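Local atomic coordinates of Cd1 (Flavonifractor plautii, PDB entry 7D39), a protein that binds flavin mononucleotide and probably acts as an ene-reductase that starts the breakdown of flavones and flavonols in gut bacteria. Residues G17-A22 with V33-L38; Q39-E44 with D71-K76; F85-P88 with A94-L97; I139-V144 with G158-T163. One frame throughout, in Å; residues are numbered along the deposited sequence.

Contact 1 of 4, residues G17-A22 with V33-L38; sequences GMCIEA and VEFIQL
The first beta-alpha-beta crossover of the flavodoxin-like fold is packed here through one aromatic ring: Phe-35 on strand 32-37 receives Cys-19 and Ile-20 from helix 14-28. The backbones come nearest at Ile-20 and Phe-35, whose CA atoms are 7.4 Å apart, and the side chains alone bridge this gap. Two consecutive helix residues use the ring in different ways. Ile-20 lies over one face, with CG1 4.2 Å from the centroid of the Phe-35 ring and only 7° off its normal, a CH-pi contact almost above the ring centre. Ile-20 CD1 runs on to 4.1 Å from Phe-35 CE2. Cys-19 comes in at the edge instead. With its sulfur anti to the backbone N (chi1 -173°), the thiol rests near the ring plane, Cys-19 SG 3.9 Å from Phe-35 CE1, in a sulfur-aromatic contact of the edge type. The next strand residue, Ile-36, points to the other face of the sheet and packs on Trp-72 and Leu-73 of helix 70-79, so alternate residues of this outer strand serve two helical layers. With an alanine in place of Phe-35, CG1 of Ile-20 would probably lose the flat surface it lies on and the Cys-19 sulfur its aromatic edge, leaving a gap between helix and strand. No hydrogen bond crosses the contact, so the union rests on dispersion, with perhaps a small electrostatic gain where the sulfur meets the weakly positive ring hydrogens.

Contact 2 of 4, residues Q39-E44 with D71-K76; sequences QNLHIE and DWLLDK
Leu-41 and Leu-73 mark the nearest approach of the two backbones, 8.4 Å between CA atoms, where the chain leaving a 3-10 turn runs past helix 70-79. In this flavodoxin-like fold the segment 39-44 belongs to the long loop that follows strand 32-37 and leads to that helix, and it is fastened to the helix by apolar side chains without a hydrogen bond between them. Leu-41 is the forked piece. Leu-41 CD1 comes to 3.6 Å from Trp-72 CZ3, approaching the indole obliquely, while its CD2 is shared between the same CZ3 and the neighbouring leucine, standing 4.1 Å from Leu-73 CD1. With CG anti to the backbone N (chi1 179°) and the indole turned about square to that bond (chi2 89°), the six-membered ring of Trp-72 faces Leu-41, and one face of the indole is backed from within the helix by Lys-76, whose CG sits over its centre. If an alanine stood at Leu-41, Trp-72 CZ3 and Leu-73 CD1 would probably both lose their Leu-41 contact and the indole could be freer to turn. Ile-36 of strand 32-37 also touches Leu-41, Trp-72 and Leu-73, placing the cluster between loop, helix and sheet. Backbone bonding adds to the fastening just before the helix, where His-42 pairs with Asp-69. Farther along the loop Ile-43 repeats the theme, its CD1 meeting Leu-73 CD2 at 3.9 Å.

Contact 3 of 4, residues F85-P88 with A94-L97; sequences FSTP and ATGL
Thr-95 and Pro-88 meet through a single methyl group at the carboxyl end of strand 82-88, in a flavodoxin-like fold that binds the FMN at the C-terminal end of the sheet's strands. Thr-95 CG2 lies nearly equidistant from three carbons of the proline ring, 3.7 Å from both Pro-88 CB and CG, and is 3.6 Å from Pro-88 O. Beside it, Ala-94 CB approaches Thr-87 OG1 at 3.9 Å, while the two threonine side chains slide past each other in opposite directions. No hydrogen bond spans the segments; each hydroxyl is engaged on its own side. Thr-95 is the N-cap of helix 96-109: its OG1 stands between the backbone N and the carbonyl carbon (chi1 66°) and accepts from Phe-98 N. The same rotation leaves CG2 anti to the carbonyl carbon, against the proline. One layer farther out, Asp-156 takes the N-H of Ala-94 and so helps to fix the incoming loop, and Pro-88 itself touches both Asn-15 and the FMN, and so forms part of the cofactor pocket. Thr-87 holds the strand end in shape, its OG1 donating to Pro-88 O over 2.9 Å, in the carbonyl plane and on a lone pair, at a C=O...O angle of 131°.

Contact 4 of 4, residues I139-V144 with G158-T163; sequences ISFMSV and GMLALT. With FMN (flavin mononucleotide), chain B.
The Phe-141 ring turns its edge to Leu-160 and Ala-161 of helix 153-162, both partners lying close to the ring plane. Leu-160 CD2 is 4.0 Å from Phe-141 CE1, and Ala-161 CB is 4.2 Å from Phe-141 CE2, so the two helix residues hold the far end of the ring at separate corners. With CG anti to the carbonyl carbon (chi1 -61°), the ring is set to reach between them. Ala-161 CB serves a second neighbour too, meeting Ile-139 CG2 at 4.0 Å; its small side chain suits the closest backbone pairing, Ile-139 with Ala-161. This purely apolar, buried interface belongs to the crossover joining strands 138-144 and 167-174; the axes of the short segments 139-144 and 158-162 pass 9.6 Å apart at their closest, with 161° between their directions, close to antiparallel. At the other end of the strand the chemistry changes: the ribityl hydroxyl O4' of the FMN donates to Val-144 O over 2.8 Å, so the strand that packs the helix also presents a carbonyl to the cofactor. Strand 82-88 lies on one flank, strand 167-174 on the other, and helix 96-109 adds Phe-98, which touches both Phe-141 and Leu-160.

How the contacts relate
From the N terminus the four contacts follow in series, none nested in or crossing another. Contact 1 closes the crossover from helix 14-28 to strand 32-37. Contact 2 then closes the long, partly unmodelled loop before helix 70-79, and a salt bridge from Glu-34 OE2 to Lys-76 NZ, 2.6 Å, joins it to contact 1. Contact 3 closes the short loop between strand 82-88 and helix 96-109; contact 4 closes the turn from strand 138-144 back along helix 153-162, the first half of the crossover to strand 167-174. Strands of contacts 3 and 4 are sheet neighbours, with a probable hydrogen bond from Thr-87 N to Met-142 O. Met-142 also packs directly on helix 14-28, linking contact 4 to contact 1.

Contact 1 of 4, residues G17-A22 with V33-L38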
loop_
_atom_site.group_PDB
_atom_site.type_symbol
_atom_site.label_atom_id
_atom_site.label_comp_id
_atom_site.label_asym_id
_atom_site.label_seq_id
_atom_site.Cartn_x
_atom_site.Cartn_y
_atom_site.Cartn_z
ATOM N N GLY A 17 -16.847 7.425 9.911
ATOM C CA GLY A 17 -16.742 8.234 11.125
ATOM C C GLY A 17 -15.311 8.412 11.595
ATOM O O GLY A 17 -14.866 9.533 11.848
HETATM N N MSE A 18 -14.565 7.313 11.695
HETATM C CA MSE A 18 -13.166 7.366 12.110
HETATM C C MSE A 18 -12.363 8.213 11.148
HETATM O O MSE A 18 -11.472 8.975 11.545
HETATM C CB MSE A 18 -12.557 5.961 12.181
HETATM C CG MSE A 18 -13.252 5.069 13.175
HETATM SE SE MSE A 18 -12.798 5.582 15.016
HETATM C CE MSE A 18 -10.998 4.808 15.085
ATOM N N CYS A 19 -12.661 8.048 9.861
ATOM C CA CYS A 19 -11.977 8.839 8.854
ATOM C C CYS A 19 -12.287 10.322 9.042
ATOM O O CYS A 19 -11.383 11.168 9.047
ATOM C CB CYS A 19 -12.373 8.359 7.461
ATOM S SG CYS A 19 -11.422 9.141 6.149
ATOM N N ILE A 20 -13.560 10.652 9.229
ATOM C CA ILE A 20 -13.918 12.057 9.367
ATOM C C ILE A 20 -13.360 12.623 10.666
ATOM O O ILE A 20 -12.855 13.749 10.704
ATOM C CB ILE A 20 -15.441 12.216 9.248
ATOM C CG1 ILE A 20 -15.852 11.949 7.790
ATOM C CG2 ILE A 20 -15.872 13.603 9.697
ATOM C CD1 ILE A 20 -17.309 11.585 7.618
ATOM N N GLU A 21 -13.402 11.837 11.739
ATOM C CA GLU A 21 -12.780 12.251 12.989
ATOM C C GLU A 21 -11.292 12.534 12.797
ATOM O O GLU A 21 -10.738 13.458 13.407
ATOM C CB GLU A 21 -12.986 11.166 14.042
ATOM C CG GLU A 21 -12.411 11.478 15.396
ATOM C CD GLU A 21 -13.275 12.448 16.169
ATOM O OE1 GLU A 21 -12.706 13.357 16.804
ATOM O OE2 GLU A 21 -14.516 12.303 16.132
ATOM N N ALA A 22 -10.617 11.731 11.974
ATOM C CA ALA A 22 -9.234 12.053 11.650
ATOM C C ALA A 22 -9.163 13.359 10.873
ATOM O O ALA A 22 -8.286 14.192 11.124
ATOM C CB ALA A 22 -8.581 10.907 10.876
ATOM N N VAL A 33 -9.325 20.019 4.306
ATOM C CA VAL A 33 -9.666 18.605 4.317
ATOM C C VAL A 33 -10.661 18.303 3.213
ATOM O O VAL A 33 -11.441 19.158 2.782
ATOM C CB VAL A 33 -10.228 18.142 5.680
ATOM C CG1 VAL A 33 -9.139 18.158 6.722
ATOM C CG2 VAL A 33 -11.413 19.014 6.096
ATOM N N GLU A 34 -10.619 17.057 2.762
ATOM C CA GLU A 34 -11.534 16.534 1.770
ATOM C C GLU A 34 -11.778 15.065 2.087
ATOM O O GLU A 34 -10.897 14.369 2.606
ATOM C CB GLU A 34 -10.960 16.715 0.357
ATOM C CG GLU A 34 -11.858 16.209 -0.767
ATOM C CD GLU A 34 -11.280 16.505 -2.154
ATOM O OE1 GLU A 34 -10.108 16.939 -2.243
ATOM O OE2 GLU A 34 -12.004 16.300 -3.151
ATOM N N PHE A 35 -12.975 14.592 1.764
ATOM C CA PHE A 35 -13.389 13.235 2.098
ATOM C C PHE A 35 -13.885 12.537 0.843
ATOM O O PHE A 35 -14.643 13.124 0.066
ATOM C CB PHE A 35 -14.483 13.268 3.170
ATOM C CG PHE A 35 -15.054 11.930 3.510
ATOM C CD1 PHE A 35 -14.255 10.921 4.017
ATOM C CD2 PHE A 35 -16.405 11.691 3.346
ATOM C CE1 PHE A 35 -14.802 9.683 4.327
ATOM C CE2 PHE A 35 -16.951 10.473 3.669
ATOM C CZ PHE A 35 -16.153 9.468 4.158
ATOM N N ILE A 36 -13.451 11.294 0.644
ATOM C CA ILE A 36 -13.925 10.461 -0.458
ATOM C C ILE A 36 -14.466 9.154 0.117
ATOM O O ILE A 36 -13.763 8.446 0.849
ATOM C CB ILE A 36 -12.825 10.188 -1.500
ATOM C CG1 ILE A 36 -12.538 11.456 -2.303
ATOM C CG2 ILE A 36 -13.248 9.087 -2.448
ATOM C CD1 ILE A 36 -11.411 11.279 -3.341
ATOM N N GLN A 37 -15.717 8.844 -0.210
ATOM C CA GLN A 37 -16.367 7.599 0.180
ATOM C C GLN A 37 -16.297 6.645 -1.012
ATOM O O GLN A 37 -16.865 6.931 -2.066
ATOM C CB GLN A 37 -17.815 7.875 0.594
ATOM C CG GLN A 37 -18.286 7.135 1.849
ATOM C CD GLN A 37 -18.340 5.644 1.645
ATOM O OE1 GLN A 37 -18.670 5.172 0.555
ATOM N NE2 GLN A 37 -18.007 4.889 2.684
ATOM N N LEU A 38 -15.588 5.520 -0.861
ATOM C CA LEU A 38 -15.314 4.685 -2.033
ATOM C C LEU A 38 -16.551 3.990 -2.595
ATOM O O LEU A 38 -16.521 3.578 -3.762
ATOM C CB LEU A 38 -14.255 3.628 -1.716
ATOM C CG LEU A 38 -12.832 4.126 -1.423
ATOM C CD1 LEU A 38 -11.881 2.971 -1.095
ATOM C CD2 LEU A 38 -12.306 4.953 -2.594
#

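Contact 2 of 4, residues Q39-E44 with D71-K76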
loop_
_atom_site.group_PDB
_atom_site.type_symbol
_atom_site.label_atom_id
_atom_site.label_comp_id
_atom_site.label_asym_id
_atom_site.label_seq_id
_atom_site.Cartn_x
_atom_site.Cartn_y
_atom_site.Cartn_z
ATOM N N GLN A 39 -17.613 3.820 -1.801
ATOM C CA GLN A 39 -18.836 3.243 -2.335
ATOM C C GLN A 39 -19.469 4.120 -3.418
ATOM O O GLN A 39 -20.287 3.625 -4.192
ATOM C CB GLN A 39 -19.875 2.997 -1.232
ATOM C CG GLN A 39 -19.407 2.136 -0.040
ATOM C CD GLN A 39 -18.750 0.835 -0.459
ATOM O OE1 GLN A 39 -19.167 0.205 -1.417
ATOM N NE2 GLN A 39 -17.701 0.435 0.256
ATOM N N ASN A 40 -19.131 5.409 -3.482
ATOM C CA ASN A 40 -19.628 6.270 -4.551
ATOM C C ASN A 40 -18.875 6.080 -5.855
ATOM O O ASN A 40 -19.244 6.698 -6.853
ATOM C CB ASN A 40 -19.534 7.752 -4.161
ATOM C CG ASN A 40 -20.445 8.109 -3.025
ATOM O OD1 ASN A 40 -21.514 7.534 -2.880
ATOM N ND2 ASN A 40 -20.028 9.060 -2.200
ATOM N N LEU A 41 -17.824 5.272 -5.867
ATOM C CA LEU A 41 -16.921 5.163 -7.006
ATOM C C LEU A 41 -17.104 3.810 -7.678
ATOM O O LEU A 41 -17.469 2.822 -7.032
ATOM C CB LEU A 41 -15.459 5.332 -6.570
ATOM C CG LEU A 41 -14.736 6.682 -6.606
ATOM C CD1 LEU A 41 -15.623 7.838 -6.258
ATOM C CD2 LEU A 41 -13.517 6.651 -5.666
ATOM N N HIS A 42 -16.879 3.778 -8.984
ATOM C CA HIS A 42 -16.870 2.528 -9.730
ATOM C C HIS A 42 -15.424 2.229 -10.083
ATOM O O HIS A 42 -14.792 2.974 -10.842
ATOM C CB HIS A 42 -17.740 2.591 -10.983
ATOM C CG HIS A 42 -17.621 1.366 -11.833
ATOM N ND1 HIS A 42 -17.117 1.396 -13.115
ATOM C CD2 HIS A 42 -17.895 0.067 -11.565
ATOM C CE1 HIS A 42 -17.110 0.170 -13.610
ATOM N NE2 HIS A 42 -17.569 -0.655 -12.685
ATOM N N ILE A 43 -14.901 1.143 -9.527
ATOM C CA ILE A 43 -13.520 0.748 -9.736
ATOM C C ILE A 43 -13.508 -0.729 -10.105
ATOM O O ILE A 43 -13.965 -1.571 -9.324
ATOM C CB ILE A 43 -12.661 1.027 -8.490
ATOM C CG1 ILE A 43 -12.630 2.526 -8.222
ATOM C CG2 ILE A 43 -11.252 0.542 -8.680
ATOM C CD1 ILE A 43 -12.062 2.875 -6.906
ATOM N N GLU A 44 -13.000 -1.036 -11.297
ATOM C CA GLU A 44 -12.914 -2.404 -11.796
ATOM C C GLU A 44 -11.652 -3.088 -11.293
ATOM O O GLU A 44 -10.645 -2.434 -10.996
ATOM C CB GLU A 44 -12.896 -2.423 -13.327
ATOM C CG GLU A 44 -14.142 -1.885 -13.992
ATOM C CD GLU A 44 -15.208 -2.936 -14.142
ATOM O OE1 GLU A 44 -16.298 -2.777 -13.552
ATOM O OE2 GLU A 44 -14.952 -3.934 -14.845
ATOM N N ASP A 71 -8.725 6.551 -12.188
ATOM C CA ASP A 71 -7.917 7.702 -12.574
ATOM C C ASP A 71 -8.346 8.946 -11.810
ATOM O O ASP A 71 -7.502 9.704 -11.325
ATOM C CB ASP A 71 -7.998 7.939 -14.086
ATOM C CG ASP A 71 -7.175 6.935 -14.880
ATOM O OD1 ASP A 71 -6.265 6.310 -14.300
ATOM O OD2 ASP A 71 -7.431 6.775 -16.087
ATOM N N TRP A 72 -9.654 9.168 -11.688
ATOM C CA TRP A 72 -10.138 10.269 -10.860
ATOM C C TRP A 72 -9.622 10.146 -9.430
ATOM O O TRP A 72 -9.059 11.095 -8.873
ATOM C CB TRP A 72 -11.662 10.299 -10.891
ATOM C CG TRP A 72 -12.280 11.379 -10.059
ATOM C CD1 TRP A 72 -12.575 12.662 -10.450
ATOM C CD2 TRP A 72 -12.695 11.271 -8.693
ATOM N NE1 TRP A 72 -13.140 13.354 -9.405
ATOM C CE2 TRP A 72 -13.231 12.527 -8.317
ATOM C CE3 TRP A 72 -12.668 10.241 -7.752
ATOM C CZ2 TRP A 72 -13.728 12.776 -7.042
ATOM C CZ3 TRP A 72 -13.160 10.496 -6.472
ATOM C CH2 TRP A 72 -13.691 11.749 -6.138
ATOM N N LEU A 73 -9.799 8.974 -8.820
ATOM C CA LEU A 73 -9.312 8.777 -7.454
ATOM C C LEU A 73 -7.821 9.082 -7.355
ATOM O O LEU A 73 -7.371 9.777 -6.436
ATOM C CB LEU A 73 -9.593 7.337 -7.002
ATOM C CG LEU A 73 -9.146 6.896 -5.603
ATOM C CD1 LEU A 73 -9.744 7.794 -4.540
ATOM C CD2 LEU A 73 -9.505 5.424 -5.343
ATOM N N LEU A 74 -7.042 8.571 -8.302
ATOM C CA LEU A 74 -5.604 8.778 -8.271
ATOM C C LEU A 74 -5.250 10.258 -8.359
ATOM O O LEU A 74 -4.385 10.739 -7.616
ATOM C CB LEU A 74 -4.953 7.985 -9.409
ATOM C CG LEU A 74 -3.484 7.702 -9.179
ATOM C CD1 LEU A 74 -3.371 7.028 -7.843
ATOM C CD2 LEU A 74 -2.928 6.818 -10.281
ATOM N N ASP A 75 -5.900 10.997 -9.267
ATOM C CA ASP A 75 -5.658 12.435 -9.341
ATOM C C ASP A 75 -5.888 13.091 -7.988
ATOM O O ASP A 75 -5.117 13.961 -7.574
ATOM C CB ASP A 75 -6.553 13.103 -10.394
ATOM C CG ASP A 75 -6.216 12.695 -11.812
ATOM O OD1 ASP A 75 -5.023 12.697 -12.191
ATOM O OD2 ASP A 75 -7.159 12.378 -12.568
ATOM N N LYS A 76 -6.951 12.693 -7.288
ATOM C CA LYS A 76 -7.231 13.298 -5.987
ATOM C C LYS A 76 -6.125 12.980 -4.997
ATOM O O LYS A 76 -5.686 13.852 -4.242
ATOM C CB LYS A 76 -8.576 12.818 -5.433
ATOM C CG LYS A 76 -9.803 13.071 -6.311
ATOM C CD LYS A 76 -10.075 14.548 -6.543
ATOM C CE LYS A 76 -10.322 15.278 -5.256
ATOM N NZ LYS A 76 -10.884 16.630 -5.528
#

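Contact 3 of 4, residues F85-P88 with A94-L97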
loop_
_atom_site.group_PDB
_atom_site.type_symbol
_atom_site.label_atom_id
_atom_site.label_comp_id
_atom_site.label_asym_id
_atom_site.label_seq_id
_atom_site.Cartn_x
_atom_site.Cartn_y
_atom_site.Cartn_z
ATOM N N PHE A 85 -6.508 6.863 5.270
ATOM C CA PHE A 85 -7.265 5.839 4.629
ATOM C C PHE A 85 -7.800 4.876 5.667
ATOM O O PHE A 85 -7.046 4.198 6.311
ATOM C CB PHE A 85 -6.349 5.108 3.662
ATOM C CG PHE A 85 -7.045 4.399 2.561
ATOM C CD1 PHE A 85 -6.533 4.415 1.298
ATOM C CD2 PHE A 85 -8.193 3.712 2.789
ATOM C CE1 PHE A 85 -7.161 3.769 0.291
ATOM C CE2 PHE A 85 -8.816 3.053 1.787
ATOM C CZ PHE A 85 -8.310 3.079 0.542
ATOM N N SER A 86 -9.101 4.825 5.815
ATOM C CA SER A 86 -9.752 3.893 6.702
ATOM C C SER A 86 -10.408 2.725 5.986
ATOM O O SER A 86 -11.226 2.920 5.171
ATOM C CB SER A 86 -10.745 4.618 7.581
ATOM O OG SER A 86 -11.180 3.862 8.645
ATOM N N THR A 87 -10.032 1.509 6.306
ATOM C CA THR A 87 -10.547 0.351 5.594
ATOM C C THR A 87 -11.165 -0.643 6.560
ATOM O O THR A 87 -10.626 -0.883 7.643
ATOM C CB THR A 87 -9.442 -0.360 4.796
ATOM O OG1 THR A 87 -10.004 -1.481 4.097
ATOM C CG2 THR A 87 -8.364 -0.862 5.727
ATOM N N PRO A 88 -12.314 -1.211 6.209
ATOM C CA PRO A 88 -12.800 -2.397 6.922
ATOM C C PRO A 88 -11.777 -3.519 6.838
ATOM O O PRO A 88 -10.932 -3.556 5.946
ATOM C CB PRO A 88 -14.079 -2.779 6.170
ATOM C CG PRO A 88 -14.388 -1.639 5.278
ATOM C CD PRO A 88 -13.155 -0.849 5.059
ATOM N N ALA A 94 -7.266 -6.292 4.488
ATOM C CA ALA A 94 -8.090 -5.213 3.969
ATOM C C ALA A 94 -9.112 -5.766 2.973
ATOM O O ALA A 94 -9.090 -6.945 2.617
ATOM C CB ALA A 94 -7.208 -4.151 3.337
ATOM N N THR A 95 -10.021 -4.905 2.522
ATOM C CA THR A 95 -11.086 -5.360 1.632
ATOM C C THR A 95 -10.546 -5.675 0.237
ATOM O O THR A 95 -9.490 -5.190 -0.178
ATOM C CB THR A 95 -12.200 -4.322 1.506
ATOM O OG1 THR A 95 -11.689 -3.150 0.860
ATOM C CG2 THR A 95 -12.809 -3.955 2.893
ATOM N N GLY A 96 -11.300 -6.498 -0.495
ATOM C CA GLY A 96 -10.930 -6.781 -1.870
ATOM C C GLY A 96 -10.672 -5.511 -2.653
ATOM O O GLY A 96 -9.721 -5.430 -3.431
ATOM N N LEU A 97 -11.512 -4.494 -2.440
ATOM C CA LEU A 97 -11.357 -3.234 -3.156
ATOM C C LEU A 97 -10.033 -2.556 -2.814
ATOM O O LEU A 97 -9.355 -2.020 -3.693
ATOM C CB LEU A 97 -12.533 -2.310 -2.833
ATOM C CG LEU A 97 -12.418 -0.938 -3.498
ATOM C CD1 LEU A 97 -12.332 -1.079 -5.017
ATOM C CD2 LEU A 97 -13.587 -0.046 -3.102
#

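Contact 4 of 4, residues I139-V144 with G158-T163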
loop_
_atom_site.group_PDB
_atom_site.type_symbol
_atom_site.label_atom_id
_atom_site.label_comp_id
_atom_site.label_asym_id
_atom_site.label_seq_id
_atom_site.Cartn_x
_atom_site.Cartn_y
_atom_site.Cartn_z
ATOM N N ILE A 139 1.114 9.253 4.404
ATOM C CA ILE A 139 -0.137 8.506 4.425
ATOM C C ILE A 139 -0.236 7.767 5.752
ATOM O O ILE A 139 0.766 7.293 6.293
ATOM C CB ILE A 139 -0.242 7.525 3.233
ATOM C CG1 ILE A 139 -1.612 6.831 3.211
ATOM C CG2 ILE A 139 0.906 6.496 3.278
ATOM C CD1 ILE A 139 -2.054 6.354 1.824
ATOM N N SER A 140 -1.454 7.680 6.276
ATOM C CA SER A 140 -1.744 6.894 7.461
ATOM C C SER A 140 -2.959 6.021 7.194
ATOM O O SER A 140 -3.836 6.369 6.395
ATOM C CB SER A 140 -1.984 7.784 8.677
ATOM O OG SER A 140 -0.747 8.318 9.148
ATOM N N PHE A 141 -2.999 4.882 7.876
ATOM C CA PHE A 141 -4.038 3.889 7.677
ATOM C C PHE A 141 -4.702 3.551 8.999
ATOM O O PHE A 141 -4.065 3.547 10.052
ATOM C CB PHE A 141 -3.466 2.609 7.073
ATOM C CG PHE A 141 -2.823 2.810 5.729
ATOM C CD1 PHE A 141 -3.600 2.927 4.594
ATOM C CD2 PHE A 141 -1.449 2.860 5.606
ATOM C CE1 PHE A 141 -3.014 3.096 3.356
ATOM C CE2 PHE A 141 -0.851 3.012 4.355
ATOM C CZ PHE A 141 -1.636 3.143 3.245
HETATM N N MSE A 142 -5.983 3.243 8.923
HETATM C CA MSE A 142 -6.697 2.684 10.053
HETATM C C MSE A 142 -7.455 1.491 9.512
HETATM O O MSE A 142 -8.118 1.609 8.495
HETATM C CB MSE A 142 -7.640 3.709 10.670
HETATM C CG MSE A 142 -6.958 4.990 11.120
HETATM SE SE MSE A 142 -8.220 6.221 12.019
HETATM C CE MSE A 142 -9.099 6.932 10.427
ATOM N N SER A 143 -7.325 0.338 10.158
ATOM C CA SER A 143 -8.080 -0.852 9.801
ATOM C C SER A 143 -9.062 -1.129 10.924
ATOM O O SER A 143 -8.661 -1.213 12.088
ATOM C CB SER A 143 -7.163 -2.059 9.590
ATOM O OG SER A 143 -6.206 -1.805 8.585
ATOM N N VAL A 144 -10.341 -1.245 10.579
ATOM C CA VAL A 144 -11.424 -1.369 11.552
ATOM C C VAL A 144 -12.150 -2.678 11.302
ATOM O O VAL A 144 -12.714 -2.883 10.222
ATOM C CB VAL A 144 -12.404 -0.188 11.471
ATOM C CG1 VAL A 144 -13.430 -0.285 12.591
ATOM C CG2 VAL A 144 -11.645 1.148 11.519
ATOM N N GLY A 158 0.362 -1.419 4.402
ATOM C CA GLY A 158 1.712 -1.074 4.013
ATOM C C GLY A 158 2.000 -1.365 2.553
ATOM O O GLY A 158 2.762 -0.645 1.915
HETATM N N MSE A 159 1.441 -2.422 2.031
HETATM C CA MSE A 159 1.585 -2.727 0.648
HETATM C C MSE A 159 1.210 -1.581 -0.277
HETATM O O MSE A 159 1.916 -1.361 -1.210
HETATM C CB MSE A 159 0.836 -3.998 0.344
HETATM C CG MSE A 159 1.527 -4.707 -0.781
HETATM SE SE MSE A 159 3.346 -5.372 -0.421
HETATM C CE MSE A 159 2.948 -6.614 0.933
ATOM N N LEU A 160 0.114 -0.889 -0.035
ATOM C CA LEU A 160 -0.322 0.223 -0.874
ATOM C C LEU A 160 0.714 1.345 -0.878
ATOM O O LEU A 160 1.037 1.900 -1.935
ATOM C CB LEU A 160 -1.683 0.729 -0.404
ATOM C CG LEU A 160 -2.166 1.984 -1.144
ATOM C CD1 LEU A 160 -2.317 1.666 -2.631
ATOM C CD2 LEU A 160 -3.479 2.508 -0.593
ATOM N N ALA A 161 1.258 1.679 0.296
ATOM C CA ALA A 161 2.272 2.728 0.398
ATOM C C ALA A 161 3.592 2.307 -0.232
ATOM O O ALA A 161 4.341 3.159 -0.726
ATOM C CB ALA A 161 2.508 3.101 1.862
ATOM N N LEU A 162 3.885 1.004 -0.219
ATOM C CA LEU A 162 5.192 0.513 -0.647
ATOM C C LEU A 162 5.472 0.839 -2.105
ATOM O O LEU A 162 6.613 1.140 -2.472
ATOM C CB LEU A 162 5.276 -0.997 -0.420
ATOM C CG LEU A 162 6.537 -1.703 -0.895
ATOM C CD1 LEU A 162 6.768 -2.928 -0.039
ATOM C CD2 LEU A 162 6.396 -2.105 -2.350
ATOM N N THR A 163 4.460 0.744 -2.964
ATOM C CA THR A 163 4.701 0.929 -4.390
ATOM C C THR A 163 5.272 2.311 -4.685
ATOM O O THR A 163 6.362 2.400 -5.262
ATOM C CB THR A 163 3.410 0.595 -5.154
ATOM O OG1 THR A 163 3.281 -0.831 -5.221
ATOM C CG2 THR A 163 3.385 1.158 -6.573
HETATM N N1 FMN B . -13.986 -8.207 10.949
HETATM C C2 FMN B . -12.887 -8.643 11.547
HETATM O O2 FMN B . -12.690 -8.051 12.611
HETATM N N3 FMN B . -12.117 -9.635 11.021
HETATM C C4 FMN B . -12.469 -10.169 9.829
HETATM O O4 FMN B . -11.883 -11.058 9.238
HETATM C C4A FMN B . -13.690 -9.695 9.160
HETATM N N5 FMN B . -14.103 -10.173 8.011
HETATM C C5A FMN B . -15.182 -9.732 7.366
HETATM C C6 FMN B . -15.589 -10.247 6.148
HETATM C C7 FMN B . -16.721 -9.773 5.499
HETATM C C7M FMN B . -17.158 -10.354 4.180
HETATM C C8 FMN B . -17.527 -8.706 6.140
HETATM C C8M FMN B . -18.769 -8.198 5.462
HETATM C C9 FMN B . -17.118 -8.205 7.365
HETATM C C9A FMN B . -15.978 -8.670 7.989
HETATM N N10 FMN B . -15.586 -8.171 9.236
HETATM C C10 FMN B . -14.433 -8.657 9.805
HETATM C "C1'" FMN B . -16.364 -7.090 9.828
HETATM C "C2'" FMN B . -16.008 -5.740 9.189
HETATM O "O2'" FMN B . -14.666 -5.357 9.416
HETATM C "C3'" FMN B . -17.011 -4.640 9.645
HETATM O "O3'" FMN B . -18.313 -4.933 9.221
HETATM C "C4'" FMN B . -16.576 -3.221 9.204
HETATM O "O4'" FMN B . -15.483 -2.733 9.960
HETATM C "C5'" FMN B . -17.758 -2.267 9.253
HETATM O "O5'" FMN B . -17.422 -0.973 8.888
HETATM P P FMN B . -18.267 0.135 8.300
HETATM O O1P FMN B . -17.436 1.194 7.963
HETATM O O2P FMN B . -18.865 -0.395 7.144
HETATM O O3P FMN B . -19.105 0.473 9.405
#